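Local coordinates for protein similar to hydroxylamine oxidoreductase (Kuenenia stuttgartiensis, PDB 6H5L) that is a multi-haem c-type cytochrome resembling hydroxylamine oxidoreductase, probably with oxidoreductase activity, and forms part of an anammox reductase complex, at residues G300-N311 and K331-K342. Numbering follows the deposited sequence.
With HEC (heme c), chain I.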
loop_
_atom_site.group_PDB
_atom_site.type_symbol
_atom_site.label_atom_id
_atom_site.label_comp_id
_atom_site.label_asym_id
_atom_site.label_seq_id
_atom_site.Cartn_x
_atom_site.Cartn_y
_atom_site.Cartn_z
ATOM N N GLY A 300 -14.602 26.850 39.326
ATOM C CA GLY A 300 -14.461 28.297 39.256
ATOM C C GLY A 300 -14.247 28.931 40.619
ATOM O O GLY A 300 -14.865 28.548 41.615
ATOM N N ILE A 301 -13.347 29.919 40.654
ATOM C CA ILE A 301 -13.002 30.644 41.877
ATOM C C ILE A 301 -13.252 32.137 41.736
ATOM O O ILE A 301 -13.947 32.740 42.564
ATOM C CB ILE A 301 -11.532 30.384 42.309
ATOM C CG1 ILE A 301 -11.309 28.872 42.569
ATOM C CG2 ILE A 301 -11.166 31.208 43.525
ATOM C CD1 ILE A 301 -9.858 28.513 42.852
ATOM N N TRP A 302 -12.660 32.729 40.714
ATOM C CA TRP A 302 -12.809 34.176 40.444
ATOM C C TRP A 302 -13.977 34.360 39.490
ATOM O O TRP A 302 -14.175 35.447 39.075
ATOM C CB TRP A 302 -11.544 34.759 39.825
ATOM C CG TRP A 302 -10.389 34.959 40.744
ATOM C CD1 TRP A 302 -9.300 34.164 40.846
ATOM C CD2 TRP A 302 -10.189 36.022 41.680
ATOM N NE1 TRP A 302 -8.432 34.659 41.763
ATOM C CE2 TRP A 302 -8.951 35.793 42.301
ATOM C CE3 TRP A 302 -10.922 37.145 42.054
ATOM C CZ2 TRP A 302 -8.438 36.639 43.274
ATOM C CZ3 TRP A 302 -10.414 37.980 43.010
ATOM C CH2 TRP A 302 -9.194 37.729 43.617
ATOM N N ARG A 303 -14.799 33.338 39.367
ATOM C CA ARG A 303 -15.875 33.119 38.390
ATOM C C ARG A 303 -15.820 34.089 37.218
ATOM O O ARG A 303 -15.063 33.844 36.353
ATOM C CB ARG A 303 -17.191 33.199 39.158
ATOM C CG ARG A 303 -17.199 32.346 40.408
ATOM C CD ARG A 303 -17.269 30.861 40.211
ATOM N NE ARG A 303 -18.326 30.490 39.316
ATOM C CZ ARG A 303 -19.520 30.059 39.643
ATOM N NH1 ARG A 303 -19.898 29.974 40.890
ATOM N NH2 ARG A 303 -20.347 29.689 38.701
ATOM N N MET A 304 -16.446 35.242 37.279
ATOM C CA MET A 304 -16.469 36.086 36.095
ATOM C C MET A 304 -15.434 37.196 36.147
ATOM O O MET A 304 -15.119 37.779 35.103
ATOM C CB MET A 304 -17.866 36.683 35.882
ATOM C CG MET A 304 -18.077 37.286 34.490
ATOM S SD MET A 304 -19.776 37.786 34.140
ATOM C CE MET A 304 -19.603 38.494 32.502
ATOM N N GLY A 305 -14.870 37.472 37.321
ATOM C CA GLY A 305 -14.007 38.614 37.511
ATOM C C GLY A 305 -14.729 39.864 37.952
ATOM O O GLY A 305 -14.089 40.913 38.100
ATOM N N THR A 306 -16.040 39.786 38.168
ATOM C CA THR A 306 -16.851 40.931 38.559
ATOM C C THR A 306 -17.135 40.977 40.053
ATOM O O THR A 306 -17.110 42.059 40.646
ATOM C CB THR A 306 -18.178 40.922 37.797
ATOM O OG1 THR A 306 -18.855 39.681 38.030
ATOM C CG2 THR A 306 -17.934 41.088 36.308
ATOM N N VAL A 307 -17.407 39.835 40.671
ATOM C CA VAL A 307 -17.754 39.819 42.097
ATOM C C VAL A 307 -16.520 40.180 42.917
ATOM O O VAL A 307 -15.460 39.552 42.744
ATOM C CB VAL A 307 -18.302 38.450 42.496
ATOM C CG1 VAL A 307 -18.527 38.394 43.997
ATOM C CG2 VAL A 307 -19.598 38.161 41.750
ATOM N N PRO A 308 -16.596 41.170 43.800
ATOM C CA PRO A 308 -15.413 41.581 44.564
ATOM C C PRO A 308 -14.992 40.501 45.543
ATOM O O PRO A 308 -15.842 39.844 46.160
ATOM C CB PRO A 308 -15.887 42.843 45.304
ATOM C CG PRO A 308 -17.148 43.270 44.602
ATOM C CD PRO A 308 -17.768 42.005 44.110
ATOM N N PRO A 309 -13.690 40.284 45.716
ATOM C CA PRO A 309 -13.229 39.341 46.741
ATOM C C PRO A 309 -13.343 39.934 48.138
ATOM O O PRO A 309 -13.158 41.135 48.345
ATOM C CB PRO A 309 -11.761 39.100 46.362
ATOM C CG PRO A 309 -11.354 40.354 45.659
ATOM C CD PRO A 309 -12.576 40.809 44.904
ATOM N N SER A 310 -13.655 39.064 49.108
ATOM C CA SER A 310 -13.775 39.484 50.501
ATOM C C SER A 310 -12.429 39.756 51.158
ATOM O O SER A 310 -12.400 40.265 52.285
ATOM C CB SER A 310 -14.522 38.426 51.317
ATOM O OG SER A 310 -13.767 37.229 51.427
ATOM N N ASN A 311 -11.325 39.430 50.491
ATOM C CA ASN A 311 -9.993 39.594 51.050
ATOM C C ASN A 311 -9.431 40.994 50.827
ATOM O O ASN A 311 -8.216 41.189 50.948
ATOM C CB ASN A 311 -9.045 38.546 50.461
ATOM C CG ASN A 311 -9.699 37.182 50.327
ATOM O OD1 ASN A 311 -10.194 36.824 49.258
ATOM N ND2 ASN A 311 -9.707 36.416 51.412
ATOM N N LYS A 331 -19.328 38.377 48.543
ATOM C CA LYS A 331 -17.908 38.502 48.250
ATOM C C LYS A 331 -17.217 37.145 48.315
ATOM O O LYS A 331 -17.436 36.364 49.245
ATOM C CB LYS A 331 -17.255 39.484 49.224
ATOM C CG LYS A 331 -17.807 40.904 49.144
ATOM C CD LYS A 331 -16.682 41.931 49.140
ATOM C CE LYS A 331 -16.685 42.788 50.396
ATOM N NZ LYS A 331 -17.875 43.679 50.454
ATOM N N ILE A 332 -16.384 36.868 47.315
ATOM C CA ILE A 332 -15.689 35.589 47.223
ATOM C C ILE A 332 -14.517 35.586 48.194
ATOM O O ILE A 332 -13.701 36.515 48.206
ATOM C CB ILE A 332 -15.213 35.333 45.784
ATOM C CG1 ILE A 332 -16.382 35.430 44.802
ATOM C CG2 ILE A 332 -14.544 33.971 45.680
ATOM C CD1 ILE A 332 -15.970 35.290 43.351
ATOM N N ASP A 333 -14.428 34.537 49.010
ATOM C CA ASP A 333 -13.289 34.340 49.905
ATOM C C ASP A 333 -12.268 33.490 49.158
ATOM O O ASP A 333 -12.419 32.271 49.045
ATOM C CB ASP A 333 -13.726 33.684 51.209
ATOM C CG ASP A 333 -12.634 33.693 52.261
ATOM O OD1 ASP A 333 -11.541 34.229 51.980
ATOM O OD2 ASP A 333 -12.871 33.167 53.368
ATOM N N ILE A 334 -11.227 34.143 48.638
ATOM C CA ILE A 334 -10.235 33.452 47.817
ATOM C C ILE A 334 -9.526 32.368 48.621
ATOM O O ILE A 334 -9.194 31.300 48.092
ATOM C CB ILE A 334 -9.239 34.468 47.224
ATOM C CG1 ILE A 334 -9.954 35.369 46.217
ATOM C CG2 ILE A 334 -8.053 33.766 46.577
ATOM C CD1 ILE A 334 -10.703 34.603 45.148
ATOM N N TYR A 335 -9.299 32.614 49.910
ATOM C CA TYR A 335 -8.536 31.702 50.753
ATOM C C TYR A 335 -9.427 30.907 51.704
ATOM O O TYR A 335 -8.995 30.523 52.793
ATOM C CB TYR A 335 -7.465 32.470 51.522
ATOM C CG TYR A 335 -6.502 33.191 50.608
ATOM C CD1 TYR A 335 -5.585 32.483 49.841
ATOM C CD2 TYR A 335 -6.518 34.574 50.499
ATOM C CE1 TYR A 335 -4.707 33.133 48.997
ATOM C CE2 TYR A 335 -5.642 35.233 49.656
ATOM C CZ TYR A 335 -4.739 34.508 48.908
ATOM O OH TYR A 335 -3.864 35.157 48.067
ATOM N N SER A 336 -10.670 30.651 51.305
ATOM C CA SER A 336 -11.521 29.755 52.068
ATOM C C SER A 336 -11.079 28.309 51.860
ATOM O O SER A 336 -10.354 27.983 50.916
ATOM C CB SER A 336 -12.985 29.917 51.657
ATOM O OG SER A 336 -13.199 29.444 50.339
ATOM N N GLU A 337 -11.521 27.435 52.769
ATOM C CA GLU A 337 -11.223 26.013 52.630
ATOM C C GLU A 337 -11.736 25.470 51.302
ATOM O O GLU A 337 -11.094 24.617 50.679
ATOM C CB GLU A 337 -11.828 25.228 53.793
ATOM C CG GLU A 337 -10.989 25.219 55.056
ATOM C CD GLU A 337 -11.578 24.325 56.130
ATOM O OE1 GLU A 337 -12.818 24.181 56.170
ATOM O OE2 GLU A 337 -10.802 23.758 56.927
ATOM N N GLU A 338 -12.892 25.962 50.850
ATOM C CA GLU A 338 -13.476 25.474 49.606
ATOM C C GLU A 338 -12.656 25.909 48.398
ATOM O O GLU A 338 -12.438 25.118 47.471
ATOM C CB GLU A 338 -14.917 25.968 49.485
ATOM C CG GLU A 338 -15.693 25.373 48.325
ATOM C CD GLU A 338 -17.028 26.059 48.110
ATOM O OE1 GLU A 338 -17.134 27.264 48.421
ATOM O OE2 GLU A 338 -17.972 25.395 47.635
ATOM N N ASN A 339 -12.187 27.159 48.390
ATOM C CA ASN A 339 -11.463 27.674 47.231
ATOM C C ASN A 339 -10.005 27.235 47.219
ATOM O O ASN A 339 -9.412 27.110 46.142
ATOM C CB ASN A 339 -11.557 29.199 47.180
ATOM C CG ASN A 339 -12.922 29.682 46.726
ATOM O OD1 ASN A 339 -13.634 28.980 46.007
ATOM N ND2 ASN A 339 -13.292 30.888 47.141
ATOM N N VAL A 340 -9.409 27.001 48.390
ATOM C CA VAL A 340 -8.073 26.414 48.422
ATOM C C VAL A 340 -8.106 25.004 47.846
ATOM O O VAL A 340 -7.201 24.598 47.107
ATOM C CB VAL A 340 -7.507 26.440 49.854
ATOM C CG1 VAL A 340 -6.235 25.612 49.944
ATOM C CG2 VAL A 340 -7.233 27.873 50.290
ATOM N N ALA A 341 -9.158 24.241 48.154
ATOM C CA ALA A 341 -9.307 22.916 47.562
ATOM C C ALA A 341 -9.539 23.008 46.058
ATOM O O ALA A 341 -8.990 22.209 45.291
ATOM C CB ALA A 341 -10.451 22.164 48.237
ATOM N N LYS A 342 -10.355 23.973 45.622
ATOM C CA LYS A 342 -10.543 24.195 44.190
ATOM C C LYS A 342 -9.223 24.526 43.507
ATOM O O LYS A 342 -8.935 24.022 42.416
ATOM C CB LYS A 342 -11.554 25.317 43.957
ATOM C CG LYS A 342 -12.999 24.956 44.256
ATOM C CD LYS A 342 -13.912 26.132 43.938
ATOM C CE LYS A 342 -15.358 25.839 44.291
ATOM N NZ LYS A 342 -16.222 27.035 44.078
HETATM FE FE HEC I . -10.364 28.806 31.234
HETATM C CHA HEC I . -11.050 30.746 33.908
HETATM C CHB HEC I . -13.323 29.764 29.733
HETATM C CHC HEC I . -9.525 27.082 28.383
HETATM C CHD HEC I . -7.740 27.278 32.886
HETATM N NA HEC I . -11.861 30.102 31.679
HETATM C C1A HEC I . -12.022 30.651 32.936
HETATM C C2A HEC I . -13.393 31.104 33.040
HETATM C C3A HEC I . -14.019 30.834 31.895
HETATM C C4A HEC I . -13.069 30.197 31.013
HETATM C CMA HEC I . -15.494 31.143 31.559
HETATM C CAA HEC I . -14.018 31.778 34.269
HETATM C CBA HEC I . -14.553 30.700 35.201
HETATM C CGA HEC I . -13.518 30.407 36.253
HETATM O O1A HEC I . -12.996 29.263 36.274
HETATM O O2A HEC I . -13.207 31.318 37.060
HETATM N NB HEC I . -11.285 28.440 29.414
HETATM C C1B HEC I . -12.452 29.027 28.967
HETATM C C2B HEC I . -12.588 28.748 27.554
HETATM C C3B HEC I . -11.547 28.002 27.179
HETATM C C4B HEC I . -10.702 27.797 28.341
HETATM C CMB HEC I . -13.768 29.196 26.668
HETATM C CAB HEC I . -11.280 27.457 25.760
HETATM C CBB HEC I . -11.019 28.596 24.747
HETATM N NC HEC I . -8.937 27.396 30.747
HETATM C C1C HEC I . -8.720 26.883 29.483
HETATM C C2C HEC I . -7.412 26.253 29.471
HETATM C C3C HEC I . -7.005 26.165 30.742
HETATM C C4C HEC I . -7.897 26.974 31.552
HETATM C CMC HEC I . -6.889 25.371 28.317
HETATM C CAC HEC I . -5.712 25.479 31.242
HETATM C CBC HEC I . -4.467 26.255 30.761
HETATM N ND HEC I . -9.526 28.969 33.122
HETATM C C1D HEC I . -8.410 28.269 33.574
HETATM C C2D HEC I . -8.068 28.751 34.894
HETATM C C3D HEC I . -9.103 29.839 35.212
HETATM C C4D HEC I . -9.969 29.901 34.056
HETATM C CMD HEC I . -6.907 28.279 35.795
HETATM C CAD HEC I . -9.205 30.675 36.504
HETATM C CBD HEC I . -9.900 29.815 37.557
HETATM C CGD HEC I . -10.090 30.598 38.827
HETATM O O1D HEC I . -9.113 30.719 39.611
HETATM O O2D HEC I . -11.223 31.094 39.058
#
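Ile-334 sets its CD1 over one face of the Trp-302 indole, 3.5 Å from the six-membered ring centroid and 12° off its normal, a CH-pi contact made by the end of its longer arm, with CG1 also resting on CZ2. Ile-301 CG2 meets the same methyl. Ile-332 CG1 packs on Val-307 CG1. Asn-311 uses both ends of its amide: OD1 takes Ile-334 N (2.9 Å) on an in-plane lone pair, and ND2 gives to Asp-333 OD1 (2.9 Å), the carboxylate swung there by chi1 -169°, opposite its backbone N. Lys-342 runs alongside Ile-301, hydrogen-bonding through NZ to Gly-300 O (3.2 Å). Behind these, a single beta bridge pairs Pro-309 with Ile-332, Ser-310 N reaching Ile-332 O (2.7 Å). Asp-333 O accepts from Asn-339 ND2, Ser-336 N and Ser-336 OG, closing the type I turn 333-336; Ser-336 OG, the N-cap, takes Asn-339 N. From helix 356-389, Asp-367 OD1 accepts from Trp-302 NE1 and Phe-371 meets the indole edge-to-face. An alanine at Trp-302 would probably leave Ile-334 facing a gap and Asp-367 without its donor. Ile-301 N and Trp-302 N both grip propionate O2D; thus a loop lining a haem c pocket packs against the start of helix 337-350 in a multi-haem cytochrome.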